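Local coordinates for response regulator aspartate phosphatase H (Bacillus subtilis, PDB 3Q15), which dephosphorylates the sporulation phosphotransferase Spo0F and also acts on the competence regulator ComA, helping to separate competence and sporulation in time, at residues V14-W19 with A36-D41. Sequence-based numbering, arbitrary orientation.
Sequences VKINEW and AEVEQD
Lys15 reaches across to Glu37 and Asp41 and holds both carboxylates through one ammonium group. The shorter salt bridge, 2.7 Å, runs from Lys15 NZ to Asp41 OD1 and uses the syn lone pair of that oxygen. The second joins Lys15 NZ to Glu37 OE1 at 3.2 Å. It meets that oxygen on the anti side, 16° out of the carboxylate plane. The two acids are four residues apart, one helical turn, and the lysine chain crosses each at about a right angle. CG of Lys15 stands anti to the backbone N (chi1 177°), which sends the chain toward the partner helix; a bend further along the chain then turns the tip to the acids. With an alanine here, Glu37 and Asp41 would probably be left close together without their shared positive charge, and Val38 without the stem along one flank.

The apolar part centres on Val38. Val38 CG2 lies 3.7 Å from Lys15 CG, alongside the aliphatic stem. Val38 CG2 also comes obliquely to the Trp19 ring, 4.2 Å from Trp19 CE3. On the other branch, Val38 CG1 packs 3.9 Å from Ile16 CG1, and these two side chains meet roughly perpendicular.

The segments run nearly antiparallel, at 163°, with axes 10.0 Å apart. They pair helices 9-24 and 28-41, within the N-terminal three-helix bundle of this Rap protein. Helix 49-67, the third of the bundle, packs against the same side chains: Met58 touches Ile16 and Trp19, Tyr55 touches Val38, and His62 ND1 hydrogen-bonds Trp19 NE1. Helix 93-113 packs against Val14 and Asn17.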
loop_
_atom_site.group_PDB
_atom_site.type_symbol
_atom_site.label_atom_id
_atom_site.label_comp_id
_atom_site.label_asym_id
_atom_site.label_seq_id
_atom_site.Cartn_x
_atom_site.Cartn_y
_atom_site.Cartn_z
ATOM N N VAL A 14 13.845 17.461 6.676
ATOM C CA VAL A 14 12.729 18.398 6.692
ATOM C C VAL A 14 13.176 19.829 6.995
ATOM O O VAL A 14 12.536 20.782 6.562
ATOM C CB VAL A 14 11.603 17.971 7.660
ATOM C CG1 VAL A 14 10.950 16.684 7.178
ATOM C CG2 VAL A 14 12.132 17.821 9.077
ATOM N N LYS A 15 14.274 19.978 7.730
ATOM C CA LYS A 15 14.835 21.304 7.970
ATOM C C LYS A 15 15.424 21.863 6.675
ATOM O O LYS A 15 15.332 23.064 6.409
ATOM C CB LYS A 15 15.892 21.274 9.077
ATOM C CG LYS A 15 16.555 22.620 9.321
ATOM C CD LYS A 15 17.471 22.593 10.534
ATOM C CE LYS A 15 16.683 22.355 11.816
ATOM N NZ LYS A 15 17.538 22.466 13.032
ATOM N N ILE A 16 16.023 20.984 5.876
ATOM C CA ILE A 16 16.505 21.350 4.545
ATOM C C ILE A 16 15.336 21.775 3.650
ATOM O O ILE A 16 15.449 22.719 2.868
ATOM C CB ILE A 16 17.283 20.190 3.882
ATOM C CG1 ILE A 16 18.576 19.909 4.650
ATOM C CG2 ILE A 16 17.597 20.514 2.427
ATOM C CD1 ILE A 16 19.438 18.826 4.039
ATOM N N ASN A 17 14.213 21.073 3.779
ATOM C CA ASN A 17 12.985 21.446 3.090
ATOM C C ASN A 17 12.572 22.866 3.455
ATOM O O ASN A 17 12.100 23.622 2.608
ATOM C CB ASN A 17 11.848 20.490 3.462
ATOM C CG ASN A 17 12.031 19.105 2.877
ATOM O OD1 ASN A 17 13.045 18.810 2.239
ATOM N ND2 ASN A 17 11.049 18.239 3.098
ATOM N N GLU A 18 12.734 23.209 4.729
ATOM C CA GLU A 18 12.384 24.536 5.206
ATOM C C GLU A 18 13.385 25.539 4.658
ATOM O O GLU A 18 13.020 26.643 4.258
ATOM C CB GLU A 18 12.378 24.577 6.736
ATOM C CG GLU A 18 12.026 25.938 7.304
ATOM C CD GLU A 18 10.651 26.407 6.877
ATOM O OE1 GLU A 18 10.439 27.636 6.806
ATOM O OE2 GLU A 18 9.781 25.547 6.618
ATOM N N TRP A 19 14.652 25.138 4.653
ATOM C CA TRP A 19 15.722 25.928 4.057
ATOM C C TRP A 19 15.365 26.259 2.603
ATOM O O TRP A 19 15.467 27.409 2.172
ATOM C CB TRP A 19 17.037 25.147 4.150
ATOM C CG TRP A 19 18.220 25.797 3.501
ATOM C CD1 TRP A 19 18.318 27.086 3.064
ATOM C CD2 TRP A 19 19.475 25.177 3.205
ATOM N NE1 TRP A 19 19.560 27.307 2.518
ATOM C CE2 TRP A 19 20.291 26.145 2.592
ATOM C CE3 TRP A 19 19.993 23.889 3.403
ATOM C CZ2 TRP A 19 21.589 25.876 2.173
ATOM C CZ3 TRP A 19 21.280 23.621 2.987
ATOM C CH2 TRP A 19 22.066 24.610 2.379
ATOM N N ALA A 36 22.862 27.415 8.254
ATOM C CA ALA A 36 23.809 27.295 9.357
ATOM C C ALA A 36 23.385 26.204 10.335
ATOM O O ALA A 36 24.222 25.458 10.845
ATOM C CB ALA A 36 23.968 28.634 10.082
ATOM N N GLU A 37 22.086 26.115 10.597
ATOM C CA GLU A 37 21.570 25.093 11.501
ATOM C C GLU A 37 21.793 23.698 10.938
ATOM O O GLU A 37 22.225 22.795 11.650
ATOM C CB GLU A 37 20.081 25.311 11.781
ATOM C CG GLU A 37 19.773 26.590 12.539
ATOM C CD GLU A 37 18.307 26.709 12.902
ATOM O OE1 GLU A 37 17.590 25.690 12.824
ATOM O OE2 GLU A 37 17.874 27.821 13.264
ATOM N N VAL A 38 21.494 23.527 9.656
ATOM C CA VAL A 38 21.640 22.230 9.006
ATOM C C VAL A 38 23.075 21.731 9.122
ATOM O O VAL A 38 23.315 20.552 9.390
ATOM C CB VAL A 38 21.236 22.289 7.524
ATOM C CG1 VAL A 38 21.583 20.986 6.825
ATOM C CG2 VAL A 38 19.755 22.589 7.390
ATOM N N GLU A 39 24.023 22.642 8.928
ATOM C CA GLU A 39 25.440 22.297 8.956
ATOM C C GLU A 39 25.901 21.881 10.349
ATOM O O GLU A 39 26.932 21.226 10.505
ATOM C CB GLU A 39 26.278 23.461 8.425
ATOM C CG GLU A 39 26.040 23.744 6.952
ATOM C CD GLU A 39 26.642 25.055 6.496
ATOM O OE1 GLU A 39 27.034 25.869 7.360
ATOM O OE2 GLU A 39 26.721 25.269 5.268
ATOM N N GLN A 40 25.129 22.260 11.360
ATOM C CA GLN A 40 25.400 21.830 12.722
ATOM C C GLN A 40 24.776 20.464 12.980
ATOM O O GLN A 40 25.423 19.569 13.525
ATOM C CB GLN A 40 24.875 22.856 13.729
ATOM C CG GLN A 40 25.610 24.188 13.696
ATOM C CD GLN A 40 27.064 24.061 14.116
ATOM O OE1 GLN A 40 27.443 23.106 14.795
ATOM N NE2 GLN A 40 27.887 25.024 13.711
ATOM N N ASP A 41 23.517 20.307 12.579
ATOM C CA ASP A 41 22.791 19.064 12.811
ATOM C C ASP A 41 23.487 17.869 12.166
ATOM O O ASP A 41 23.515 16.777 12.736
ATOM C CB ASP A 41 21.352 19.171 12.296
ATOM C CG ASP A 41 20.563 20.267 12.991
ATOM O OD1 ASP A 41 19.555 20.730 12.416
ATOM O OD2 ASP A 41 20.955 20.667 14.108
#